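Local coordinates for protein purine nucleosidase, (IunH-1) (Sulfolobus solfataricus, PDB 3T8J) that belongs to the nucleoside hydrolase family, has an alpha/beta fold with a bound metal ion, here modelled as sodium, and forms a four-chain assembly, at residues A[165-176]-A[259-270]. Numbering follows the deposited sequence.
Sequences IWVDPDAAKIVF and VVIDNTDNITRG
Helix 169-176 runs roughly antiparallel to 259-261, the end of strand 251-261, the axes of these short segments 8.2 Å apart at 149°, while Trp166 and Gly270 bring their CA atoms within 3.9 Å. Arg269 reaches out fully extended and lays its guanidinium on the indole of Trp166, planes 12° apart, a cation-pi stack. In its own plane, NE and NH2 both grip Trp166 O, the NH2 bond being 2.8 Å; a long side chain ending in a flat, multi-donor group can stack on the indole and bind the carbonyl at once. Glycine suits position 270, where a CB would run into Trp166 CA and press on the preceding carbonyl. Ile261 is the apolar centre: its CG2 meets Ile165 CG2 at 3.8 Å and Ala172 CB, whose small methyl lets the strand in, while CD1 sits over the face of Phe176. Beyond, Asn263 ND2 donates to Asp170 OD1 (3.0 Å), whose carboxylate is also salt-bridged to Lys70. Lys173 runs its aliphatic chain past Asn263, then bends at its last torsion (chi4 76°) to put NZ 2.9 Å from Ile261 O. Asp168 N-caps helix 169-176 through Ala171 N. In this nucleoside hydrolase fold, the contact joins helices 163-167 and 169-177 to an antiparallel strand of the mixed central sheet and the loop after it.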
ATOM      1  N   ILE A 165     -11.139  -8.967 -13.290  1.00 17.88           N
ATOM      2  CA  ILE A 165      -9.939  -8.934 -12.445  1.00 17.21           C
ATOM      3  C   ILE A 165     -10.198  -8.145 -11.159  1.00 16.98           C
ATOM      4  O   ILE A 165      -9.815  -8.565 -10.056  1.00 17.30           O
ATOM      5  CB  ILE A 165      -8.727  -8.350 -13.201  1.00 17.39           C
ATOM      6  CG1 ILE A 165      -8.493  -9.090 -14.529  1.00 18.19           C
ATOM      7  CG2 ILE A 165      -7.422  -8.365 -12.319  1.00 17.96           C
ATOM      8  CD1 ILE A 165      -8.210 -10.590 -14.375  1.00 20.78           C
ATOM      9  N   TRP A 166     -10.876  -6.989 -11.277  1.00 16.75           N
ATOM     10  CA  TRP A 166     -11.166  -6.141 -10.118  1.00 16.45           C
ATOM     11  C   TRP A 166     -12.032  -6.863  -9.035  1.00 15.87           C
ATOM     12  O   TRP A 166     -11.818  -6.662  -7.836  1.00 15.85           O
ATOM     13  CB  TRP A 166     -11.894  -4.857 -10.596  1.00 17.10           C
ATOM     14  CG  TRP A 166     -12.283  -3.933  -9.491  1.00 16.65           C
ATOM     15  CD1 TRP A 166     -11.545  -2.900  -8.951  1.00 17.43           C
ATOM     16  CD2 TRP A 166     -13.528  -3.935  -8.780  1.00 18.38           C
ATOM     17  NE1 TRP A 166     -12.239  -2.286  -7.932  1.00 19.96           N
ATOM     18  CE2 TRP A 166     -13.458  -2.913  -7.803  1.00 19.36           C
ATOM     19  CE3 TRP A 166     -14.689  -4.726  -8.852  1.00 19.00           C
ATOM     20  CZ2 TRP A 166     -14.506  -2.651  -6.930  1.00 21.17           C
ATOM     21  CZ3 TRP A 166     -15.722  -4.454  -7.981  1.00 20.88           C
ATOM     22  CH2 TRP A 166     -15.620  -3.431  -7.030  1.00 20.68           C
ATOM     23  N   VAL A 167     -13.004  -7.663  -9.452  1.00 16.12           N
ATOM     24  CA  VAL A 167     -13.925  -8.334  -8.490  1.00 16.74           C
ATOM     25  C   VAL A 167     -13.142  -9.171  -7.490  1.00 16.69           C
ATOM     26  O   VAL A 167     -13.375  -9.125  -6.278  1.00 16.95           O
ATOM     27  CB  VAL A 167     -14.997  -9.158  -9.201  1.00 16.61           C
ATOM     28  CG1 VAL A 167     -15.659 -10.183  -8.250  1.00 18.54           C
ATOM     29  CG2 VAL A 167     -16.076  -8.234  -9.842  1.00 19.09           C
ATOM     30  N   ASP A 168     -12.156  -9.909  -8.018  1.00 16.05           N
ATOM     31  CA  ASP A 168     -11.326 -10.783  -7.186  1.00 15.33           C
ATOM     32  C   ASP A 168      -9.882 -10.757  -7.661  1.00 15.86           C
ATOM     33  O   ASP A 168      -9.440 -11.663  -8.361  1.00 16.50           O
ATOM     34  CB  ASP A 168     -11.883 -12.197  -7.066  1.00 15.84           C
ATOM     35  CG  ASP A 168     -11.250 -12.975  -5.915  1.00 16.57           C
ATOM     36  OD1 ASP A 168     -10.217 -12.515  -5.374  1.00 16.83           O
ATOM     37  OD2 ASP A 168     -11.777 -14.051  -5.531  1.00 17.32           O
ATOM     38  N   PRO A 169      -9.158  -9.708  -7.260  1.00 15.87           N
ATOM     39  CA  PRO A 169      -7.775  -9.583  -7.778  1.00 16.72           C
ATOM     40  C   PRO A 169      -6.833 -10.533  -7.092  1.00 17.52           C
ATOM     41  O   PRO A 169      -5.771 -10.851  -7.638  1.00 17.89           O
ATOM     42  CB  PRO A 169      -7.433  -8.123  -7.499  1.00 17.41           C
ATOM     43  CG  PRO A 169      -8.259  -7.772  -6.315  1.00 18.14           C
ATOM     44  CD  PRO A 169      -9.553  -8.546  -6.439  1.00 16.50           C
ATOM     45  N   ASP A 170      -7.212 -11.013  -5.906  1.00 17.00           N
ATOM     46  CA  ASP A 170      -6.417 -12.049  -5.220  1.00 18.09           C
ATOM     47  C   ASP A 170      -6.488 -13.357  -5.997  1.00 17.52           C
ATOM     48  O   ASP A 170      -5.465 -14.003  -6.269  1.00 17.80           O
ATOM     49  CB  ASP A 170      -6.928 -12.167  -3.783  1.00 18.40           C
ATOM     50  CG  ASP A 170      -6.783 -10.851  -3.057  1.00 20.00           C
ATOM     51  OD1 ASP A 170      -5.645 -10.446  -2.782  1.00 21.30           O
ATOM     52  OD2 ASP A 170      -7.810 -10.158  -2.837  1.00 19.86           O
ATOM     53  N   ALA A 171      -7.695 -13.765  -6.376  1.00 17.35           N
ATOM     54  CA  ALA A 171      -7.870 -14.935  -7.227  1.00 16.83           C
ATOM     55  C   ALA A 171      -7.092 -14.770  -8.544  1.00 17.37           C
ATOM     56  O   ALA A 171      -6.442 -15.724  -9.001  1.00 17.10           O
ATOM     57  CB  ALA A 171      -9.390 -15.217  -7.509  1.00 17.74           C
ATOM     58  N   ALA A 172      -7.148 -13.591  -9.156  1.00 17.19           N
ATOM     59  CA  ALA A 172      -6.439 -13.342 -10.421  1.00 16.92           C
ATOM     60  C   ALA A 172      -4.949 -13.496 -10.217  1.00 17.83           C
ATOM     61  O   ALA A 172      -4.272 -14.082 -11.049  1.00 18.20           O
ATOM     62  CB  ALA A 172      -6.773 -11.943 -10.982  1.00 17.89           C
ATOM     63  N   LYS A 173      -4.439 -12.935  -9.132  1.00 17.95           N
ATOM     64  CA  LYS A 173      -2.986 -13.010  -8.867  1.00 18.44           C
ATOM     65  C   LYS A 173      -2.572 -14.466  -8.721  1.00 18.77           C
ATOM     66  O   LYS A 173      -1.526 -14.896  -9.284  1.00 19.42           O
ATOM     67  CB  LYS A 173      -2.617 -12.205  -7.615  1.00 19.23           C
ATOM     68  CG  LYS A 173      -1.107 -12.039  -7.403  1.00 23.49           C
ATOM     69  CD  LYS A 173      -0.821 -10.889  -6.388  1.00 27.74           C
ATOM     70  CE  LYS A 173       0.561 -10.286  -6.506  1.00 31.81           C
ATOM     71  NZ  LYS A 173       0.793  -9.349  -7.660  1.00 34.18           N
ATOM     72  N   ILE A 174      -3.351 -15.262  -7.996  1.00 18.55           N
ATOM     73  CA  ILE A 174      -3.066 -16.703  -7.853  1.00 18.77           C
ATOM     74  C   ILE A 174      -3.026 -17.402  -9.219  1.00 19.38           C
ATOM     75  O   ILE A 174      -2.096 -18.156  -9.527  1.00 19.68           O
ATOM     76  CB  ILE A 174      -4.117 -17.372  -6.922  1.00 19.17           C
ATOM     77  CG1 ILE A 174      -3.894 -16.895  -5.494  1.00 19.43           C
ATOM     78  CG2 ILE A 174      -4.039 -18.916  -7.005  1.00 20.26           C
ATOM     79  CD1 ILE A 174      -5.145 -17.165  -4.586  1.00 20.94           C
ATOM     80  N   VAL A 175      -3.980 -17.125 -10.083  1.00 18.83           N
ATOM     81  CA  VAL A 175      -4.079 -17.777 -11.384  1.00 18.67           C
ATOM     82  C   VAL A 175      -2.891 -17.387 -12.287  1.00 19.97           C
ATOM     83  O   VAL A 175      -2.307 -18.254 -12.945  1.00 21.19           O
ATOM     84  CB  VAL A 175      -5.445 -17.464 -12.032  1.00 18.83           C
ATOM     85  CG1 VAL A 175      -5.460 -17.785 -13.522  1.00 19.82           C
ATOM     86  CG2 VAL A 175      -6.519 -18.263 -11.286  1.00 18.75           C
ATOM     87  N   PHE A 176      -2.549 -16.093 -12.289  1.00 20.28           N
ATOM     88  CA  PHE A 176      -1.470 -15.595 -13.144  1.00 20.79           C
ATOM     89  C   PHE A 176      -0.095 -16.018 -12.651  1.00 23.23           C
ATOM     90  O   PHE A 176       0.848 -15.951 -13.448  1.00 25.93           O
ATOM     91  CB  PHE A 176      -1.593 -14.077 -13.382  1.00 20.70           C
ATOM     92  CG  PHE A 176      -2.524 -13.721 -14.490  1.00 20.83           C
ATOM     93  CD1 PHE A 176      -3.899 -13.747 -14.291  1.00 21.45           C
ATOM     94  CD2 PHE A 176      -2.062 -13.343 -15.724  1.00 21.87           C
ATOM     95  CE1 PHE A 176      -4.782 -13.418 -15.308  1.00 21.67           C
ATOM     96  CE2 PHE A 176      -2.936 -13.047 -16.750  1.00 23.18           C
ATOM     97  CZ  PHE A 176      -4.307 -13.054 -16.528  1.00 22.33           C
ATOM     98  N   VAL A 259       2.595 -10.081 -16.905  1.00 20.75           N
ATOM     99  CA  VAL A 259       1.425  -9.362 -16.330  1.00 19.90           C
ATOM    100  C   VAL A 259       1.460  -9.475 -14.807  1.00 19.35           C
ATOM    101  O   VAL A 259       1.540 -10.587 -14.267  1.00 21.07           O
ATOM    102  CB  VAL A 259       0.118  -9.958 -16.827  1.00 19.42           C
ATOM    103  CG1 VAL A 259      -1.078  -9.174 -16.208  1.00 20.45           C
ATOM    104  CG2 VAL A 259       0.033  -9.943 -18.368  1.00 22.13           C
ATOM    105  N   VAL A 260       1.390  -8.317 -14.122  1.00 18.79           N
ATOM    106  CA  VAL A 260       1.286  -8.255 -12.675  1.00 18.57           C
ATOM    107  C   VAL A 260      -0.140  -7.795 -12.338  1.00 17.64           C
ATOM    108  O   VAL A 260      -0.619  -6.879 -13.001  1.00 19.74           O
ATOM    109  CB  VAL A 260       2.263  -7.277 -12.075  1.00 19.81           C
ATOM    110  CG1 VAL A 260       2.069  -7.163 -10.561  1.00 21.30           C
ATOM    111  CG2 VAL A 260       3.719  -7.766 -12.349  1.00 22.17           C
ATOM    112  N   ILE A 261      -0.775  -8.493 -11.392  1.00 17.82           N
ATOM    113  CA  ILE A 261      -2.129  -8.103 -10.927  1.00 17.52           C
ATOM    114  C   ILE A 261      -1.981  -7.264  -9.674  1.00 18.84           C
ATOM    115  O   ILE A 261      -1.361  -7.681  -8.687  1.00 19.27           O
ATOM    116  CB  ILE A 261      -2.948  -9.339 -10.592  1.00 17.48           C
ATOM    117  CG1 ILE A 261      -2.986 -10.351 -11.736  1.00 18.79           C
ATOM    118  CG2 ILE A 261      -4.378  -8.914 -10.146  1.00 18.38           C
ATOM    119  CD1 ILE A 261      -3.594  -9.813 -13.045  1.00 19.08           C
ATOM    120  N   ASP A 262      -2.599  -6.086  -9.672  1.00 18.10           N
ATOM    121  CA  ASP A 262      -2.673  -5.257  -8.454  1.00 18.87           C
ATOM    122  C   ASP A 262      -3.804  -5.793  -7.551  1.00 18.98           C
ATOM    123  O   ASP A 262      -4.984  -5.768  -7.950  1.00 18.27           O
ATOM    124  CB  ASP A 262      -2.907  -3.793  -8.799  1.00 18.91           C
ATOM    125  CG  ASP A 262      -2.936  -2.893  -7.567  1.00 20.66           C
ATOM    126  OD1 ASP A 262      -3.667  -3.202  -6.593  1.00 21.77           O
ATOM    127  OD2 ASP A 262      -2.241  -1.846  -7.578  1.00 22.59           O
ATOM    128  N   ASN A 263      -3.432  -6.398  -6.416  1.00 18.61           N
ATOM    129  CA  ASN A 263      -4.400  -6.957  -5.464  1.00 19.11           C
ATOM    130  C   ASN A 263      -4.464  -6.158  -4.166  1.00 19.70           C
ATOM    131  O   ASN A 263      -4.775  -6.696  -3.100  1.00 20.79           O
ATOM    132  CB  ASN A 263      -4.143  -8.449  -5.197  1.00 18.91           C
ATOM    133  CG  ASN A 263      -2.872  -8.690  -4.400  1.00 20.89           C
ATOM    134  OD1 ASN A 263      -1.864  -7.965  -4.570  1.00 23.35           O
ATOM    135  ND2 ASN A 263      -2.887  -9.720  -3.543  1.00 21.02           N
ATOM    136  N   THR A 264      -4.148  -4.865  -4.260  1.00 20.83           N
ATOM    137  CA  THR A 264      -4.336  -3.972  -3.133  1.00 21.86           C
ATOM    138  C   THR A 264      -5.799  -3.539  -3.036  1.00 22.96           C
ATOM    139  O   THR A 264      -6.592  -3.785  -3.938  1.00 21.80           O
ATOM    140  CB  THR A 264      -3.457  -2.685  -3.239  1.00 22.01           C
ATOM    141  OG1 THR A 264      -4.001  -1.804  -4.242  1.00 22.38           O
ATOM    142  CG2 THR A 264      -1.986  -3.043  -3.540  1.00 23.28           C
ATOM    143  N   ASP A 265      -6.119  -2.878  -1.926  1.00 25.98           N
ATOM    144  CA  ASP A 265      -7.380  -2.161  -1.762  1.00 27.88           C
ATOM    145  C   ASP A 265      -7.226  -0.655  -2.060  1.00 27.75           C
ATOM    146  O   ASP A 265      -8.069   0.173  -1.655  1.00 29.21           O
ATOM    147  CB  ASP A 265      -7.890  -2.335  -0.325  1.00 31.26           C
ATOM    148  CG  ASP A 265      -8.770  -3.537  -0.159  1.00 36.97           C
ATOM    149  OD1 ASP A 265      -9.796  -3.663  -0.892  1.00 40.54           O
ATOM    150  OD2 ASP A 265      -8.448  -4.333   0.760  1.00 46.75           O
ATOM    151  N   ASN A 266      -6.153  -0.297  -2.759  1.00 25.41           N
ATOM    152  CA  ASN A 266      -5.905   1.069  -3.132  1.00 25.22           C
ATOM    153  C   ASN A 266      -6.663   1.415  -4.435  1.00 23.11           C
ATOM    154  O   ASN A 266      -7.363   0.584  -5.034  1.00 21.73           O
ATOM    155  CB  ASN A 266      -4.396   1.306  -3.289  1.00 26.84           C
ATOM    156  CG  ASN A 266      -3.612   1.093  -1.976  1.00 30.84           C
ATOM    157  OD1 ASN A 266      -4.126   1.370  -0.894  1.00 35.28           O
ATOM    158  ND2 ASN A 266      -2.352   0.637  -2.083  1.00 34.79           N
ATOM    159  N   ILE A 267      -6.484   2.643  -4.902  1.00 23.22           N
ATOM    160  CA  ILE A 267      -7.132   3.100  -6.113  1.00 23.34           C
ATOM    161  C   ILE A 267      -6.833   2.251  -7.382  1.00 21.57           C
ATOM    162  O   ILE A 267      -7.642   2.189  -8.292  1.00 21.09           O
ATOM    163  CB  ILE A 267      -6.794   4.600  -6.328  1.00 25.04           C
ATOM    164  CG1 ILE A 267      -7.841   5.245  -7.202  1.00 27.95           C
ATOM    165  CG2 ILE A 267      -5.365   4.800  -6.812  1.00 25.90           C
ATOM    166  CD1 ILE A 267      -7.779   6.766  -7.142  1.00 31.81           C
ATOM    167  N   THR A 268      -5.652   1.613  -7.416  1.00 19.86           N
ATOM    168  CA  THR A 268      -5.173   0.801  -8.517  1.00 18.85           C
ATOM    169  C   THR A 268      -5.641  -0.664  -8.439  1.00 17.62           C
ATOM    170  O   THR A 268      -5.268  -1.490  -9.282  1.00 17.43           O
ATOM    171  CB  THR A 268      -3.624   0.826  -8.529  1.00 19.11           C
ATOM    172  OG1 THR A 268      -3.173   0.594  -7.192  1.00 19.93           O
ATOM    173  CG2 THR A 268      -3.112   2.177  -9.050  1.00 20.67           C
ATOM    174  N   ARG A 269      -6.499  -0.988  -7.463  1.00 17.99           N
ATOM    175  CA  ARG A 269      -7.038  -2.333  -7.326  1.00 17.55           C
ATOM    176  C   ARG A 269      -7.490  -2.889  -8.668  1.00 17.62           C
ATOM    177  O   ARG A 269      -8.254  -2.245  -9.392  1.00 17.39           O
ATOM    178  CB  ARG A 269      -8.235  -2.341  -6.361  1.00 18.27           C
ATOM    179  CG  ARG A 269      -8.990  -3.667  -6.310  1.00 17.04           C
ATOM    180  CD  ARG A 269     -10.231  -3.642  -5.407  1.00 18.73           C
ATOM    181  NE  ARG A 269     -11.132  -4.750  -5.680  1.00 17.44           N
ATOM    182  CZ  ARG A 269     -12.203  -5.053  -4.958  1.00 19.65           C
ATOM    183  NH1 ARG A 269     -12.454  -4.359  -3.864  1.00 21.47           N
ATOM    184  NH2 ARG A 269     -12.988  -6.069  -5.307  1.00 20.04           N
ATOM    185  N   GLY A 270      -7.066  -4.112  -8.971  1.00 16.99           N
ATOM    186  CA  GLY A 270      -7.544  -4.797 -10.157  1.00 16.07           C
ATOM    187  C   GLY A 270      -6.860  -4.485 -11.460  1.00 15.84           C
ATOM    188  O   GLY A 270      -7.185  -5.109 -12.473  1.00 16.84           O
TER
HETATM  189  O   HOH W   1       0.780 -10.643 -10.058  1.00 19.81           O
HETATM  190  O   HOH W   2       0.929  -7.010  -7.075  1.00 37.48           O